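Local coordinates for protein exoribonuclease II, mitochondrial (Candida glabrata, PDB 6F3H) that probably degrades RNA from the 3' end, as the magnesium-binding exoribonuclease of the mitochondrial RNA degradosome, at residues 141-145 against 214-220; 428-433 against 709-713. The protein carries 1 engineered substitution. One frame throughout, in Å; residues are numbered along the deposited sequence.

Interaction 1: 141-145 against 214-220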
ATOM      1  N   ALA A 141     -19.604  -9.838  22.762  1.00 53.29           N
ATOM      2  CA  ALA A 141     -19.648  -9.359  21.392  1.00 46.31           C
ATOM      3  C   ALA A 141     -21.003  -9.639  20.762  1.00 48.76           C
ATOM      4  O   ALA A 141     -21.647  -8.723  20.240  1.00 54.72           O
ATOM      5  CB  ALA A 141     -18.525  -9.997  20.588  1.00 48.12           C
ATOM      6  N   TRP A 142     -21.492 -10.879  20.874  1.00 49.90           N
ATOM      7  CA  TRP A 142     -22.778 -11.234  20.268  1.00 56.67           C
ATOM      8  C   TRP A 142     -23.919 -10.374  20.818  1.00 61.56           C
ATOM      9  O   TRP A 142     -24.844 -10.013  20.081  1.00 66.17           O
ATOM     10  CB  TRP A 142     -23.092 -12.720  20.482  1.00 65.81           C
ATOM     11  CG  TRP A 142     -22.435 -13.727  19.522  1.00 80.26           C
ATOM     12  CD1 TRP A 142     -21.819 -13.466  18.325  1.00 84.90           C
ATOM     13  CD2 TRP A 142     -22.350 -15.156  19.708  1.00 89.21           C
ATOM     14  NE1 TRP A 142     -21.347 -14.639  17.761  1.00 88.56           N
ATOM     15  CE2 TRP A 142     -21.655 -15.687  18.591  1.00 92.47           C
ATOM     16  CE3 TRP A 142     -22.783 -16.033  20.717  1.00 88.68           C
ATOM     17  CZ2 TRP A 142     -21.388 -17.052  18.456  1.00 95.95           C
ATOM     18  CZ3 TRP A 142     -22.516 -17.385  20.582  1.00 92.09           C
ATOM     19  CH2 TRP A 142     -21.826 -17.882  19.458  1.00 96.60           C
ATOM     20  N   THR A 143     -23.907 -10.086  22.121  1.00 58.47           N
ATOM     21  CA  THR A 143     -25.022  -9.358  22.716  1.00 60.51           C
ATOM     22  C   THR A 143     -25.232  -8.007  22.052  1.00 57.24           C
ATOM     23  O   THR A 143     -26.375  -7.571  21.860  1.00 57.14           O
ATOM     24  CB  THR A 143     -24.780  -9.165  24.213  1.00 65.56           C
ATOM     25  OG1 THR A 143     -24.277 -10.379  24.779  1.00 65.48           O
ATOM     26  CG2 THR A 143     -26.066  -8.797  24.908  1.00 70.22           C
ATOM     27  N   GLN A 144     -24.138  -7.340  21.682  1.00 52.93           N
ATOM     28  CA  GLN A 144     -24.187  -6.017  21.075  1.00 52.86           C
ATOM     29  C   GLN A 144     -24.630  -6.060  19.633  1.00 50.67           C
ATOM     30  O   GLN A 144     -25.147  -5.065  19.116  1.00 48.23           O
ATOM     31  CB  GLN A 144     -22.808  -5.376  21.127  1.00 62.94           C
ATOM     32  CG  GLN A 144     -22.421  -4.801  22.468  1.00 76.44           C
ATOM     33  CD  GLN A 144     -20.919  -4.742  22.626  1.00 84.78           C
ATOM     34  OE1 GLN A 144     -20.227  -5.735  22.418  1.00 89.43           O
ATOM     35  NE2 GLN A 144     -20.403  -3.571  22.979  1.00 84.59           N
ATOM     36  N   LEU A 145     -24.415  -7.198  18.981  1.00 52.62           N
ATOM     37  CA  LEU A 145     -24.493  -7.261  17.525  1.00 50.53           C
ATOM     38  C   LEU A 145     -25.852  -6.836  16.980  1.00 57.43           C
ATOM     39  O   LEU A 145     -25.880  -5.959  16.101  1.00 62.44           O
ATOM     40  CB  LEU A 145     -24.094  -8.676  17.084  1.00 46.21           C
ATOM     41  CG  LEU A 145     -24.231  -9.142  15.635  1.00 45.65           C
ATOM     42  CD1 LEU A 145     -23.708  -8.097  14.701  1.00 41.77           C
ATOM     43  CD2 LEU A 145     -23.530 -10.479  15.404  1.00 47.02           C
ATOM     44  N   THR A 214     -17.013  -4.236  21.119  1.00 47.34           N
ATOM     45  CA  THR A 214     -17.585  -3.379  20.082  1.00 44.68           C
ATOM     46  C   THR A 214     -16.800  -3.487  18.781  1.00 45.64           C
ATOM     47  O   THR A 214     -17.384  -3.524  17.693  1.00 47.85           O
ATOM     48  CB  THR A 214     -17.660  -1.934  20.564  1.00 39.45           C
ATOM     49  OG1 THR A 214     -18.339  -1.900  21.820  1.00 49.72           O
ATOM     50  CG2 THR A 214     -18.422  -1.075  19.589  1.00 39.37           C
ATOM     51  N   LEU A 215     -15.477  -3.554  18.870  1.00 39.19           N
ATOM     52  CA  LEU A 215     -14.680  -3.704  17.664  1.00 43.44           C
ATOM     53  C   LEU A 215     -15.106  -4.942  16.908  1.00 45.98           C
ATOM     54  O   LEU A 215     -15.456  -4.887  15.721  1.00 51.56           O
ATOM     55  CB  LEU A 215     -13.203  -3.800  18.028  1.00 43.82           C
ATOM     56  CG  LEU A 215     -12.375  -4.433  16.921  1.00 43.63           C
ATOM     57  CD1 LEU A 215     -12.222  -3.469  15.776  1.00 38.63           C
ATOM     58  CD2 LEU A 215     -11.052  -4.848  17.459  1.00 38.87           C
ATOM     59  N   LEU A 216     -15.094  -6.071  17.598  1.00 46.23           N
ATOM     60  CA  LEU A 216     -15.441  -7.336  16.978  1.00 43.51           C
ATOM     61  C   LEU A 216     -16.840  -7.287  16.392  1.00 46.52           C
ATOM     62  O   LEU A 216     -17.045  -7.611  15.220  1.00 56.18           O
ATOM     63  CB  LEU A 216     -15.304  -8.428  18.017  1.00 43.69           C
ATOM     64  CG  LEU A 216     -15.301  -9.830  17.487  1.00 59.07           C
ATOM     65  CD1 LEU A 216     -14.587  -9.852  16.165  1.00 58.53           C
ATOM     66  CD2 LEU A 216     -14.539 -10.633  18.491  1.00 68.21           C
ATOM     67  N   ALA A 217     -17.810  -6.839  17.181  1.00 45.72           N
ATOM     68  CA  ALA A 217     -19.188  -6.767  16.696  1.00 43.77           C
ATOM     69  C   ALA A 217     -19.309  -5.866  15.473  1.00 42.98           C
ATOM     70  O   ALA A 217     -20.059  -6.176  14.546  1.00 45.60           O
ATOM     71  CB  ALA A 217     -20.114  -6.270  17.809  1.00 40.04           C
ATOM     72  N   THR A 218     -18.583  -4.749  15.447  1.00 39.41           N
ATOM     73  CA  THR A 218     -18.692  -3.859  14.304  1.00 39.24           C
ATOM     74  C   THR A 218     -18.173  -4.530  13.054  1.00 41.50           C
ATOM     75  O   THR A 218     -18.790  -4.437  11.988  1.00 44.17           O
ATOM     76  CB  THR A 218     -17.904  -2.573  14.556  1.00 42.30           C
ATOM     77  OG1 THR A 218     -18.141  -2.096  15.876  1.00 44.49           O
ATOM     78  CG2 THR A 218     -18.318  -1.518  13.606  1.00 43.48           C
ATOM     79  N   TYR A 219     -17.055  -5.239  13.178  1.00 39.87           N
ATOM     80  CA  TYR A 219     -16.524  -5.993  12.060  1.00 39.07           C
ATOM     81  C   TYR A 219     -17.573  -6.942  11.517  1.00 39.26           C
ATOM     82  O   TYR A 219     -17.930  -6.917  10.334  1.00 39.23           O
ATOM     83  CB  TYR A 219     -15.316  -6.790  12.530  1.00 42.80           C
ATOM     84  CG  TYR A 219     -14.824  -7.680  11.446  1.00 47.78           C
ATOM     85  CD1 TYR A 219     -14.288  -7.125  10.309  1.00 50.73           C
ATOM     86  CD2 TYR A 219     -14.935  -9.066  11.517  1.00 46.07           C
ATOM     87  CE1 TYR A 219     -13.840  -7.900   9.277  1.00 56.88           C
ATOM     88  CE2 TYR A 219     -14.480  -9.875  10.464  1.00 46.64           C
ATOM     89  CZ  TYR A 219     -13.931  -9.272   9.342  1.00 54.53           C
ATOM     90  OH  TYR A 219     -13.455 -10.004   8.271  1.00 55.49           O
ATOM     91  N   TRP A 220     -18.093  -7.772  12.398  1.00 39.48           N
ATOM     92  CA  TRP A 220     -19.163  -8.688  12.052  1.00 39.70           C
ATOM     93  C   TRP A 220     -20.354  -7.965  11.445  1.00 41.77           C
ATOM     94  O   TRP A 220     -20.947  -8.441  10.472  1.00 48.23           O
ATOM     95  CB  TRP A 220     -19.583  -9.433  13.307  1.00 39.96           C
ATOM     96  CG  TRP A 220     -18.634 -10.501  13.684  1.00 43.79           C
ATOM     97  CD1 TRP A 220     -17.725 -11.102  12.866  1.00 44.16           C
ATOM     98  CD2 TRP A 220     -18.544 -11.170  14.951  1.00 44.00           C
ATOM     99  NE1 TRP A 220     -17.046 -12.082  13.555  1.00 44.78           N
ATOM    100  CE2 TRP A 220     -17.531 -12.144  14.836  1.00 40.34           C
ATOM    101  CE3 TRP A 220     -19.217 -11.036  16.172  1.00 46.40           C
ATOM    102  CZ2 TRP A 220     -17.167 -12.976  15.897  1.00 43.69           C
ATOM    103  CZ3 TRP A 220     -18.859 -11.869  17.229  1.00 48.41           C
ATOM    104  CH2 TRP A 220     -17.842 -12.827  17.082  1.00 50.75           C
TER
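Ala141 and Ala217 face each other where the two helices come closest. Their CA atoms lie 5.4 Å apart, the nearest such pair between the segments. Ala217 CB rests on the backbone of the other helix, 3.8 Å from Ala141 O, with Gln144 CB also beside it. Small side chains at this point allow the axes of the two segments to approach to 8.4 Å. This is the tightly packed part.

Next to it, Trp220 supplies the largest surface of the contact. Its CG is anti to the carbonyl carbon (chi1 -77°), which swings the indole over toward helix 141-145. Trp220 CZ3 lies 3.9 Å from Ala141 CB, and Leu145 CD2 reaches Trp220 CE3 at 4.4 Å. Leu216 CD1 lies over one face of the ring, toward its rim. The indole NE1 is hydrogen-bonded to Thr46 O, which anchors the far side of the ring.

The contact is more open at its ends. Trp142 is exposed at one and buries little area: its CD1 is 3.5 Å from Trp220 CZ3, with the ring planes at 36°. Gln144 is partly exposed at the other, near Thr214, whose hydroxyl is hydrogen-bonded to Asp211.

The segments cross at -51°. This is helix-helix packing at a small-residue crossing point, joining helices 123-159 and 212-226 in the N-terminal part of the chain, away from the magnesium site.

Interaction 2: 428-433 against 709-713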
ATOM      1  N   ILE A 428      15.137  19.397  -2.127  1.00 53.62           N
ATOM      2  CA  ILE A 428      13.876  18.718  -2.292  1.00 50.77           C
ATOM      3  C   ILE A 428      12.916  19.753  -2.843  1.00 48.88           C
ATOM      4  O   ILE A 428      12.914  20.901  -2.387  1.00 48.88           O
ATOM      5  CB  ILE A 428      13.410  18.168  -0.937  1.00 48.19           C
ATOM      6  CG1 ILE A 428      14.344  17.057  -0.482  1.00 40.72           C
ATOM      7  CG2 ILE A 428      12.047  17.589  -1.085  1.00 55.31           C
ATOM      8  CD1 ILE A 428      14.848  16.201  -1.619  1.00 50.65           C
ATOM      9  N   ALA A 429      12.122  19.366  -3.831  1.00 46.34           N
ATOM     10  CA  ALA A 429      11.117  20.296  -4.315  1.00 49.05           C
ATOM     11  C   ALA A 429      10.272  20.777  -3.142  1.00 57.36           C
ATOM     12  O   ALA A 429      10.143  20.079  -2.129  1.00 59.16           O
ATOM     13  CB  ALA A 429      10.249  19.633  -5.373  1.00 48.75           C
ATOM     14  N   ASP A 430       9.673  21.953  -3.244  1.00 61.54           N
ATOM     15  CA  ASP A 430       8.937  22.514  -2.119  1.00 68.81           C
ATOM     16  C   ASP A 430       7.487  22.714  -2.518  1.00 71.15           C
ATOM     17  O   ASP A 430       7.023  23.844  -2.724  1.00 75.74           O
ATOM     18  CB  ASP A 430       9.544  23.820  -1.622  1.00 74.64           C
ATOM     19  CG  ASP A 430       8.719  24.431  -0.537  1.00 80.23           C
ATOM     20  OD1 ASP A 430       8.318  23.672   0.374  1.00 84.37           O
ATOM     21  OD2 ASP A 430       8.460  25.650  -0.600  1.00 81.46           O
ATOM     22  N   PRO A 431       6.735  21.632  -2.622  1.00 65.88           N
ATOM     23  CA  PRO A 431       5.323  21.796  -2.920  1.00 63.65           C
ATOM     24  C   PRO A 431       4.571  22.381  -1.740  1.00 64.76           C
ATOM     25  O   PRO A 431       3.550  23.051  -1.938  1.00 63.21           O
ATOM     26  CB  PRO A 431       4.881  20.377  -3.284  1.00 59.72           C
ATOM     27  CG  PRO A 431       5.789  19.508  -2.502  1.00 64.16           C
ATOM     28  CD  PRO A 431       7.086  20.240  -2.317  1.00 65.17           C
ATOM     29  N   ALA A 432       5.068  22.187  -0.515  1.00 63.45           N
ATOM     30  CA  ALA A 432       4.405  22.782   0.640  1.00 58.24           C
ATOM     31  C   ALA A 432       4.247  24.292   0.479  1.00 61.38           C
ATOM     32  O   ALA A 432       3.311  24.882   1.027  1.00 65.13           O
ATOM     33  CB  ALA A 432       5.180  22.441   1.913  1.00 54.03           C
ATOM     34  N   GLY A 433       5.137  24.933  -0.283  1.00 58.95           N
ATOM     35  CA  GLY A 433       5.090  26.377  -0.417  1.00 55.82           C
ATOM     36  C   GLY A 433       3.890  26.923  -1.168  1.00 58.10           C
ATOM     37  O   GLY A 433       3.493  28.064  -0.939  1.00 63.11           O
ATOM     38  N   HIS A 709       6.818  18.503   5.435  1.00 52.86           N
ATOM     39  CA  HIS A 709       7.263  19.779   4.877  1.00 51.82           C
ATOM     40  C   HIS A 709       6.512  20.962   5.469  1.00 55.36           C
ATOM     41  O   HIS A 709       7.128  21.989   5.786  1.00 63.30           O
ATOM     42  CB  HIS A 709       7.103  19.795   3.367  1.00 44.12           C
ATOM     43  CG  HIS A 709       8.256  19.183   2.644  1.00 47.87           C
ATOM     44  ND1 HIS A 709       9.032  18.190   3.203  1.00 47.43           N
ATOM     45  CD2 HIS A 709       8.749  19.397   1.402  1.00 49.23           C
ATOM     46  CE1 HIS A 709       9.961  17.824   2.338  1.00 47.58           C
ATOM     47  NE2 HIS A 709       9.811  18.542   1.238  1.00 48.60           N
ATOM     48  N   LEU A 710       5.185  20.852   5.608  1.00 45.32           N
ATOM     49  CA  LEU A 710       4.426  21.952   6.188  1.00 41.63           C
ATOM     50  C   LEU A 710       4.849  22.199   7.616  1.00 49.74           C
ATOM     51  O   LEU A 710       4.852  23.344   8.078  1.00 55.25           O
ATOM     52  CB  LEU A 710       2.943  21.658   6.149  1.00 41.00           C
ATOM     53  CG  LEU A 710       2.373  21.408   4.758  1.00 48.80           C
ATOM     54  CD1 LEU A 710       1.279  20.328   4.824  1.00 50.98           C
ATOM     55  CD2 LEU A 710       1.830  22.672   4.121  1.00 43.18           C
ATOM     56  N   GLN A 711       5.231  21.146   8.324  1.00 44.84           N
ATOM     57  CA  GLN A 711       5.756  21.374   9.654  1.00 46.42           C
ATOM     58  C   GLN A 711       7.059  22.140   9.579  1.00 52.65           C
ATOM     59  O   GLN A 711       7.335  22.986  10.439  1.00 58.07           O
ATOM     60  CB  GLN A 711       5.957  20.039  10.370  1.00 49.23           C
ATOM     61  CG  GLN A 711       4.661  19.290  10.647  1.00 46.34           C
ATOM     62  CD  GLN A 711       3.781  19.989  11.672  1.00 48.11           C
ATOM     63  OE1 GLN A 711       3.765  19.605  12.837  1.00 48.22           O
ATOM     64  NE2 GLN A 711       3.071  21.042  11.249  1.00 38.01           N
ATOM     65  N   LEU A 712       7.845  21.892   8.536  1.00 52.62           N
ATOM     66  CA  LEU A 712       9.103  22.598   8.399  1.00 51.68           C
ATOM     67  C   LEU A 712       8.873  24.061   8.076  1.00 54.10           C
ATOM     68  O   LEU A 712       9.403  24.940   8.761  1.00 58.71           O
ATOM     69  CB  LEU A 712       9.962  21.921   7.340  1.00 45.39           C
ATOM     70  CG  LEU A 712      10.570  20.644   7.905  1.00 43.27           C
ATOM     71  CD1 LEU A 712      11.458  19.945   6.911  1.00 39.10           C
ATOM     72  CD2 LEU A 712      11.339  20.977   9.144  1.00 38.81           C
ATOM     73  N   HIS A 713       8.024  24.348   7.092  1.00 48.22           N
ATOM     74  CA  HIS A 713       7.722  25.736   6.788  1.00 49.56           C
ATOM     75  C   HIS A 713       7.344  26.499   8.039  1.00 56.91           C
ATOM     76  O   HIS A 713       7.852  27.593   8.294  1.00 61.15           O
ATOM     77  CB  HIS A 713       6.582  25.815   5.799  1.00 57.26           C
ATOM     78  CG  HIS A 713       7.025  25.673   4.395  1.00 66.20           C
ATOM     79  ND1 HIS A 713       6.819  26.656   3.453  1.00 68.79           N
ATOM     80  CD2 HIS A 713       7.669  24.667   3.764  1.00 68.42           C
ATOM     81  CE1 HIS A 713       7.315  26.260   2.296  1.00 67.89           C
ATOM     82  NE2 HIS A 713       7.837  25.058   2.458  1.00 69.16           N
TER
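Asp430 and His713 form the polar link of this contact. His713 NE2 donates to Asp430 OD1 over 2.5 Å, with an N-H...O angle of 154°; so short a length is doubtful at this resolution. OD1 is met on its syn side, and the donor lies somewhat tilted from the carboxylate plane. Carboxylate and imidazole are nearly coplanar, with planes 21° apart. Asp430 CG is anti to the backbone N (chi1 176°), which carries the carboxylate across to the helix. The other oxygen, OD2, has a long, weak ion pair with Arg389. The backbone past Asp430 packs on the same histidine: Ala432 C lies over one face of the His713 ring, and Gly433 CA is 3.5 Å from His713 CE1.

His709, one helical turn earlier, can be followed outward. Its CB meets Ala432 CB at 3.6 Å. The ring runs alongside residues 428-431. Its CD2 lies 3.9 Å from Ala429 O, with Pro431 CD a little farther. Ile428 CG2 meets both CE1 and NE2 at the ring edge. NE2 comes 3.4 Å from Ile428 CG2 and 3.7 Å from Ala429 O. Leu710 adds an apolar touch, with CD2 4.0 Å from Ala432 CB.

The contact lies within the RNB domain. The side chain of Ile428 is about 4 Å from that of Asp410, a magnesium ligand. Ile428 is hydrogen-bonded through its backbone to Ile491 of strand 488-499, and Ala429 to Asn409, the engineered residue next to Asp410. The side chains of Asp430, His709 and His713 all touch Ile491. Helix 703-716 is thus seated on the end of strand 421-429 and beside strand 488-499, with helix 603-625 packed against it at Leu712.

From the N terminus, after a short helix, the chain builds the small antiparallel sheet of strands between 39 and 85. Helix 123-159 follows, and interaction 1 closes a loop of 68 mainly helical residues when helix 212-226 comes back to it. That loop is complete before interaction 2 opens. Interaction 2 spans 275 residues, from the end of strand 421-429 to helix 703-716, and joins early and late parts of the RNB domain. The two loops are in series and neither nest nor cross. The centres of interactions 1 and 2 are about 43 Å apart, and the two do not touch. One ties helices of the N-terminal part; the other ties sheet to helix near the magnesium site.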